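Local coordinates for phosphatidylinositol transfer protein SFH5 (Saccharomyces cerevisiae, PDB 6W32), which binds heme b and transfers phosphatidylinositol between membranes, regulating phosphatidylinositol 4,5-bisphosphate homeostasis at the plasma membrane, at residues A[119-124]-A[133-138]; A[90-95]-A[209-214]. One frame throughout, in Å; residues are numbered along the deposited sequence.

From the N terminus the chain first builds a bundle of helices, and helix 82-98 supplies the first half of contact 2. After two short helices it makes the hairpin of contact 1, within the CRAL-TRIO domain, where strand 118-122 turns back as strand 132-136 after nine residues. Strand 179-184 and helix 195-211 follow, and the end of that helix returns to helix 82-98, closing the long loop of contact 2. The short loop thus lies wholly within the long one. Contact 1 edges the five-stranded sheet; contact 2 ties the N-terminal helices to the lipid-transfer domain, with centres about 23 Å apart.

Contact 1: A[119-124]-A[133-138]; sequences ILTFDA and VTWNLY. With HEM (protoporphyrin IX containing Fe), chain D.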
loop_
_atom_site.group_PDB
_atom_site.type_symbol
_atom_site.label_atom_id
_atom_site.label_comp_id
_atom_site.label_asym_id
_atom_site.label_seq_id
_atom_site.Cartn_x
_atom_site.Cartn_y
_atom_site.Cartn_z
ATOM N N ILE A 119 -5.766 -4.984 10.370
ATOM C CA ILE A 119 -6.176 -6.331 9.991
ATOM C C ILE A 119 -5.843 -6.527 8.522
ATOM O O ILE A 119 -6.060 -5.626 7.702
ATOM C CB ILE A 119 -7.685 -6.560 10.227
ATOM C CG1 ILE A 119 -8.017 -6.459 11.711
ATOM C CG2 ILE A 119 -8.108 -7.913 9.691
ATOM C CD1 ILE A 119 -6.996 -7.129 12.579
ATOM N N LEU A 120 -5.341 -7.710 8.186
ATOM C CA LEU A 120 -4.889 -8.011 6.835
ATOM C C LEU A 120 -5.498 -9.341 6.416
ATOM O O LEU A 120 -5.294 -10.348 7.101
ATOM C CB LEU A 120 -3.359 -8.054 6.792
ATOM C CG LEU A 120 -2.770 -8.754 5.579
ATOM C CD1 LEU A 120 -3.201 -8.043 4.286
ATOM C CD2 LEU A 120 -1.261 -8.826 5.680
ATOM N N THR A 121 -6.254 -9.352 5.305
ATOM C CA THR A 121 -6.969 -10.552 4.869
ATOM C C THR A 121 -6.771 -10.816 3.386
ATOM O O THR A 121 -6.584 -9.899 2.590
ATOM C CB THR A 121 -8.469 -10.457 5.120
ATOM O OG1 THR A 121 -9.067 -9.649 4.096
ATOM C CG2 THR A 121 -8.748 -9.846 6.466
ATOM N N PHE A 122 -6.852 -12.081 3.015
ATOM C CA PHE A 122 -6.666 -12.476 1.630
ATOM C C PHE A 122 -7.674 -13.553 1.277
ATOM O O PHE A 122 -7.898 -14.477 2.059
ATOM C CB PHE A 122 -5.254 -12.992 1.380
ATOM C CG PHE A 122 -5.022 -13.438 -0.027
ATOM C CD1 PHE A 122 -4.904 -14.774 -0.329
ATOM C CD2 PHE A 122 -4.917 -12.515 -1.054
ATOM C CE1 PHE A 122 -4.689 -15.189 -1.624
ATOM C CE2 PHE A 122 -4.695 -12.921 -2.363
ATOM C CZ PHE A 122 -4.584 -14.259 -2.643
ATOM N N ASP A 123 -8.274 -13.428 0.098
ATOM C CA ASP A 123 -9.368 -14.287 -0.368
ATOM C C ASP A 123 -8.951 -14.828 -1.731
ATOM O O ASP A 123 -9.134 -14.163 -2.760
ATOM C CB ASP A 123 -10.680 -13.518 -0.446
ATOM C CG ASP A 123 -11.762 -14.270 -1.199
ATOM O OD1 ASP A 123 -11.700 -15.516 -1.292
ATOM O OD2 ASP A 123 -12.710 -13.612 -1.682
ATOM N N ALA A 124 -8.391 -16.044 -1.722
ATOM C CA ALA A 124 -7.840 -16.626 -2.937
ATOM C C ALA A 124 -8.848 -16.621 -4.075
ATOM O O ALA A 124 -8.458 -16.571 -5.252
ATOM C CB ALA A 124 -7.369 -18.046 -2.657
ATOM N N VAL A 133 -6.732 -7.371 0.914
ATOM C CA VAL A 133 -7.363 -6.221 1.549
ATOM C C VAL A 133 -6.601 -5.905 2.822
ATOM O O VAL A 133 -6.196 -6.829 3.543
ATOM C CB VAL A 133 -8.853 -6.514 1.875
ATOM C CG1 VAL A 133 -9.580 -5.261 2.301
ATOM C CG2 VAL A 133 -9.572 -7.116 0.688
ATOM N N THR A 134 -6.414 -4.616 3.127
ATOM C CA THR A 134 -6.011 -4.255 4.491
ATOM C C THR A 134 -7.101 -3.420 5.137
ATOM O O THR A 134 -7.873 -2.737 4.458
ATOM C CB THR A 134 -4.678 -3.483 4.603
ATOM O OG1 THR A 134 -4.860 -2.118 4.210
ATOM C CG2 THR A 134 -3.610 -4.093 3.780
ATOM N N TRP A 135 -7.144 -3.461 6.459
ATOM C CA TRP A 135 -8.246 -2.868 7.186
ATOM C C TRP A 135 -7.690 -2.064 8.349
ATOM O O TRP A 135 -6.918 -2.589 9.150
ATOM C CB TRP A 135 -9.193 -3.941 7.729
ATOM C CG TRP A 135 -9.746 -4.993 6.790
ATOM C CD1 TRP A 135 -9.054 -5.959 6.089
ATOM C CD2 TRP A 135 -11.131 -5.225 6.532
ATOM N NE1 TRP A 135 -9.949 -6.767 5.397
ATOM C CE2 TRP A 135 -11.222 -6.327 5.653
ATOM C CE3 TRP A 135 -12.302 -4.601 6.961
ATOM C CZ2 TRP A 135 -12.440 -6.810 5.195
ATOM C CZ3 TRP A 135 -13.501 -5.072 6.517
ATOM C CH2 TRP A 135 -13.572 -6.173 5.631
ATOM N N ASN A 136 -8.119 -0.819 8.479
ATOM C CA ASN A 136 -7.759 -0.007 9.628
ATOM C C ASN A 136 -9.004 0.231 10.465
ATOM O O ASN A 136 -9.996 0.769 9.969
ATOM C CB ASN A 136 -7.131 1.313 9.195
ATOM C CG ASN A 136 -5.881 1.108 8.390
ATOM O OD1 ASN A 136 -5.904 1.181 7.153
ATOM N ND2 ASN A 136 -4.785 0.817 9.075
ATOM N N LEU A 137 -8.970 -0.204 11.719
ATOM C CA LEU A 137 -10.129 -0.047 12.585
ATOM C C LEU A 137 -10.004 1.260 13.350
ATOM O O LEU A 137 -10.050 1.306 14.578
ATOM C CB LEU A 137 -10.271 -1.245 13.514
ATOM C CG LEU A 137 -10.286 -2.527 12.699
ATOM C CD1 LEU A 137 -10.353 -3.727 13.576
ATOM C CD2 LEU A 137 -11.454 -2.482 11.742
ATOM N N TYR A 138 -9.848 2.330 12.573
ATOM C CA TYR A 138 -9.518 3.623 13.158
ATOM C C TYR A 138 -10.597 4.127 14.114
ATOM O O TYR A 138 -10.287 4.816 15.088
ATOM C CB TYR A 138 -9.260 4.638 12.051
ATOM C CG TYR A 138 -7.911 4.491 11.376
ATOM C CD1 TYR A 138 -6.820 3.932 12.033
ATOM C CD2 TYR A 138 -7.722 4.926 10.073
ATOM C CE1 TYR A 138 -5.583 3.810 11.385
ATOM C CE2 TYR A 138 -6.485 4.815 9.440
ATOM C CZ TYR A 138 -5.437 4.265 10.094
ATOM O OH TYR A 138 -4.256 4.171 9.419
HETATM C CHA HEM D . -7.104 8.903 5.203
HETATM C CHB HEM D . -7.094 8.439 9.978
HETATM C CHC HEM D . -11.681 9.964 10.099
HETATM C CHD HEM D . -11.838 9.951 5.229
HETATM C C1A HEM D . -6.724 8.643 6.494
HETATM C C2A HEM D . -5.395 8.248 6.857
HETATM C C3A HEM D . -5.351 8.143 8.200
HETATM C C4A HEM D . -6.688 8.452 8.682
HETATM C CMA HEM D . -4.196 7.744 9.152
HETATM C CAA HEM D . -4.324 8.122 5.762
HETATM C CBA HEM D . -3.870 6.740 5.353
HETATM C CGA HEM D . -4.594 5.579 5.921
HETATM O O1A HEM D . -4.322 5.375 7.146
HETATM O O2A HEM D . -4.629 4.617 5.084
HETATM C C1B HEM D . -8.307 8.865 10.433
HETATM C C2B HEM D . -8.669 8.980 11.818
HETATM C C3B HEM D . -9.934 9.402 11.870
HETATM C C4B HEM D . -10.420 9.572 10.501
HETATM C CMB HEM D . -7.708 8.641 12.977
HETATM C CAB HEM D . -10.766 9.645 13.147
HETATM C CBB HEM D . -11.407 10.781 13.355
HETATM C C1C HEM D . -12.170 10.092 8.813
HETATM C C2C HEM D . -13.523 10.502 8.369
HETATM C C3C HEM D . -13.550 10.496 7.017
HETATM C C4C HEM D . -12.235 10.082 6.549
HETATM C CMC HEM D . -14.718 10.864 9.289
HETATM C CAC HEM D . -14.762 10.839 6.108
HETATM C CBC HEM D . -15.065 10.095 5.018
HETATM C C1D HEM D . -10.575 9.723 4.755
HETATM C C2D HEM D . -10.147 9.775 3.378
HETATM C C3D HEM D . -8.648 9.469 3.412
HETATM C C4D HEM D . -8.345 9.254 4.785
HETATM C CMD HEM D . -10.972 10.068 2.121
HETATM C CAD HEM D . -7.618 9.330 2.284
HETATM C CBD HEM D . -7.297 7.836 2.166
HETATM C CGD HEM D . -6.374 7.642 0.988
HETATM O O1D HEM D . -5.859 6.489 0.808
HETATM O O2D HEM D . -5.957 8.697 0.399
HETATM N NA HEM D . -7.487 8.775 7.619
HETATM N NB HEM D . -9.389 9.233 9.659
HETATM N NC HEM D . -11.470 9.875 7.680
HETATM N ND HEM D . -9.463 9.426 5.565
HETATM FE FE HEM D . -9.488 9.223 7.629
#
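A beta hairpin at the edge of the CRAL-TRIO sheet pairs strand 118-122 antiparallel with strand 132-136, and its second strand leads into the heme pocket. Ile-119 and Trp-135 form one hydrogen-bonded pair, Thr-121 and Val-133 the next; between them Leu-120 faces Thr-134 in a non-hydrogen-bonded pair. The bond from Ile-119 N to Trp-135 O is nearly straight, at 173°, whereas the return bond from Trp-135 N to Ile-119 O is bent to 137°.

On the face carrying Ile-119, Thr-121, Val-133 and Trp-135, a side-chain bond reinforces the ladder. The indole NE1 of Trp-135 donates to Thr-121 OG1 at 3.3 Å, with the oxygen close to the ring plane. Thr-121 places that oxygen between its own N and carbonyl carbon (chi1 79°), while its methyl CG2 lies 3.5 Å from the same NE1. Val-133 CG1 lies over one indole face toward the rim, and Leu-277 of helix 277-280 packs on the same side of the sheet. On the other face, Leu-120 CD1 meets Thr-134 CG2 at 4.0 Å.

Past the strand, an inverse gamma turn centred on Leu-137 brings in Tyr-138, an experimentally established heme-binding residue. Asn-136 CB sits over the centre of its phenol ring, and His-183 meets the ring edge-to-face. Tyr-138 OH donates to heme propionate oxygen O1A at 2.6 Å, with O1A in the ring plane.

Contact 2: A[90-95]-A[209-214]; sequences IDILNW and QKYYPE
Tyr-211 pushes its ring into a hollow on helix 82-98 formed by Asp-91, Ile-92 and Trp-95. Trp-95 makes one wall: with CG anti to the backbone N (chi1 -177°), its indole lies over one face of the phenol. The five-membered ring and the phenol stack face to face, centroids 3.8 Å apart and planes inclined by 13°. Trp-95 CB adds a CH-pi contact over the same face, 4.0 Å from the ring centroid. At the ring's CE1 corner, Tyr-211 CE1 comes to 3.5 Å from Asp-91 O, and Ile-92 CG1 approaches Tyr-211 CA. Lys-210 CB sits over the centre of the opposite phenol face, so the ring is layered between its own neighbour and the tryptophan.

This is an aromatic cluster joining the N-terminal helices to the end of helix 195-211 in the CRAL-TRIO domain. Its third member, Tyr-212, has just left the helix and stands nearly perpendicular to the indole, its CE2 3.8 Å from Trp-95 CH2. The tyrosine hydroxyl is hydrogen-bonded to Glu-163 of helix 151-166, while Ile-159 of that helix packs against both Trp-95 and Tyr-212. Ile-92 CD1 also makes a loose contact with Pro-213 CD at 4.5 Å.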
loop_
_atom_site.group_PDB
_atom_site.type_symbol
_atom_site.label_atom_id
_atom_site.label_comp_id
_atom_site.label_asym_id
_atom_site.label_seq_id
_atom_site.Cartn_x
_atom_site.Cartn_y
_atom_site.Cartn_z
ATOM N N ILE A 90 13.658 7.447 -9.015
ATOM C CA ILE A 90 14.701 7.794 -8.068
ATOM C C ILE A 90 14.088 8.098 -6.719
ATOM O O ILE A 90 14.507 7.551 -5.691
ATOM C CB ILE A 90 15.555 8.980 -8.548
ATOM C CG1 ILE A 90 16.050 8.797 -9.981
ATOM C CG2 ILE A 90 16.749 9.131 -7.604
ATOM C CD1 ILE A 90 17.315 8.157 -10.049
ATOM N N ASP A 91 13.096 8.979 -6.689
ATOM C CA ASP A 91 12.561 9.379 -5.390
ATOM C C ASP A 91 12.006 8.186 -4.619
ATOM O O ASP A 91 12.141 8.123 -3.388
ATOM C CB ASP A 91 11.520 10.454 -5.576
ATOM C CG ASP A 91 12.088 11.646 -6.271
ATOM O OD1 ASP A 91 13.310 11.622 -6.523
ATOM O OD2 ASP A 91 11.335 12.591 -6.580
ATOM N N ILE A 92 11.436 7.202 -5.326
ATOM C CA ILE A 92 10.939 6.014 -4.639
ATOM C C ILE A 92 12.095 5.228 -4.043
ATOM O O ILE A 92 12.167 5.022 -2.825
ATOM C CB ILE A 92 10.107 5.137 -5.580
ATOM C CG1 ILE A 92 8.714 5.741 -5.769
ATOM C CG2 ILE A 92 9.965 3.784 -4.967
ATOM C CD1 ILE A 92 8.080 5.430 -7.121
ATOM N N LEU A 93 13.027 4.794 -4.892
ATOM C CA LEU A 93 14.117 3.936 -4.435
ATOM C C LEU A 93 14.954 4.606 -3.337
ATOM O O LEU A 93 15.398 3.946 -2.395
ATOM C CB LEU A 93 14.993 3.560 -5.628
ATOM C CG LEU A 93 14.384 2.517 -6.553
ATOM C CD1 LEU A 93 15.348 2.132 -7.651
ATOM C CD2 LEU A 93 13.927 1.296 -5.759
ATOM N N ASN A 94 15.202 5.907 -3.435
ATOM C CA ASN A 94 15.959 6.549 -2.369
ATOM C C ASN A 94 15.183 6.492 -1.064
ATOM O O ASN A 94 15.732 6.140 -0.017
ATOM C CB ASN A 94 16.284 7.998 -2.726
ATOM C CG ASN A 94 17.401 8.117 -3.746
ATOM O OD1 ASN A 94 18.210 7.201 -3.932
ATOM N ND2 ASN A 94 17.434 9.256 -4.431
ATOM N N TRP A 95 13.902 6.849 -1.109
ATOM C CA TRP A 95 13.055 6.759 0.077
ATOM C C TRP A 95 13.056 5.336 0.655
ATOM O O TRP A 95 13.098 5.149 1.885
ATOM C CB TRP A 95 11.642 7.236 -0.292
ATOM C CG TRP A 95 10.661 7.264 0.818
ATOM C CD1 TRP A 95 10.376 8.314 1.659
ATOM C CD2 TRP A 95 9.790 6.204 1.193
ATOM N NE1 TRP A 95 9.392 7.956 2.562
ATOM C CE2 TRP A 95 9.017 6.663 2.298
ATOM C CE3 TRP A 95 9.586 4.914 0.709
ATOM C CZ2 TRP A 95 8.059 5.868 2.918
ATOM C CZ3 TRP A 95 8.646 4.125 1.329
ATOM C CH2 TRP A 95 7.882 4.604 2.423
ATOM N N GLN A 209 0.688 8.560 -1.898
ATOM C CA GLN A 209 0.666 9.286 -3.167
ATOM C C GLN A 209 2.046 9.331 -3.833
ATOM O O GLN A 209 2.176 9.029 -5.024
ATOM C CB GLN A 209 0.134 10.691 -2.946
ATOM C CG GLN A 209 -1.358 10.764 -2.643
ATOM C CD GLN A 209 -2.255 10.138 -3.733
ATOM O OE1 GLN A 209 -2.575 10.785 -4.734
ATOM N NE2 GLN A 209 -2.656 8.871 -3.531
ATOM N N LYS A 210 3.098 9.708 -3.087
ATOM C CA LYS A 210 4.395 9.947 -3.718
ATOM C C LYS A 210 5.174 8.669 -3.976
ATOM O O LYS A 210 5.971 8.628 -4.921
ATOM C CB LYS A 210 5.246 10.893 -2.868
ATOM C CG LYS A 210 4.651 12.301 -2.654
ATOM C CD LYS A 210 5.638 13.245 -1.869
ATOM C CE LYS A 210 5.270 13.419 -0.365
ATOM N NZ LYS A 210 6.430 13.200 0.577
ATOM N N TYR A 211 4.968 7.625 -3.163
ATOM C CA TYR A 211 5.807 6.431 -3.215
ATOM C C TYR A 211 5.041 5.138 -3.401
ATOM O O TYR A 211 5.656 4.099 -3.613
ATOM C CB TYR A 211 6.657 6.294 -1.941
ATOM C CG TYR A 211 7.390 7.556 -1.581
ATOM C CD1 TYR A 211 8.378 8.055 -2.401
ATOM C CD2 TYR A 211 7.071 8.263 -0.434
ATOM C CE1 TYR A 211 9.049 9.226 -2.086
ATOM C CE2 TYR A 211 7.718 9.452 -0.120
ATOM C CZ TYR A 211 8.715 9.926 -0.950
ATOM O OH TYR A 211 9.387 11.089 -0.657
ATOM N N TYR A 212 3.754 5.155 -3.361
ATOM C CA TYR A 212 3.151 3.875 -3.664
ATOM C C TYR A 212 2.136 3.992 -4.818
ATOM O O TYR A 212 1.064 3.389 -4.704
ATOM C CB TYR A 212 2.469 3.319 -2.410
ATOM C CG TYR A 212 3.397 2.836 -1.346
ATOM C CD1 TYR A 212 3.649 1.483 -1.200
ATOM C CD2 TYR A 212 3.994 3.718 -0.443
ATOM C CE1 TYR A 212 4.484 1.010 -0.202
ATOM C CE2 TYR A 212 4.854 3.242 0.574
ATOM C CZ TYR A 212 5.076 1.886 0.685
ATOM O OH TYR A 212 5.882 1.384 1.675
ATOM N N PRO A 213 2.425 4.627 -5.953
ATOM C CA PRO A 213 1.385 4.831 -6.934
ATOM C C PRO A 213 1.022 3.510 -7.603
ATOM O O PRO A 213 1.792 2.549 -7.624
ATOM C CB PRO A 213 2.043 5.764 -7.909
ATOM C CG PRO A 213 3.439 5.335 -7.936
ATOM C CD PRO A 213 3.719 4.617 -6.615
ATOM N N GLU A 214 -0.163 3.484 -8.212
ATOM C CA GLU A 214 -0.593 2.348 -9.025
ATOM C C GLU A 214 -0.613 1.044 -8.240
ATOM O O GLU A 214 -0.340 -0.027 -8.791
ATOM C CB GLU A 214 0.247 2.171 -10.280
ATOM C CG GLU A 214 -0.097 3.160 -11.399
ATOM C CD GLU A 214 -1.575 3.126 -11.860
ATOM O OE1 GLU A 214 -2.097 2.006 -12.107
ATOM O OE2 GLU A 214 -2.194 4.225 -11.994
#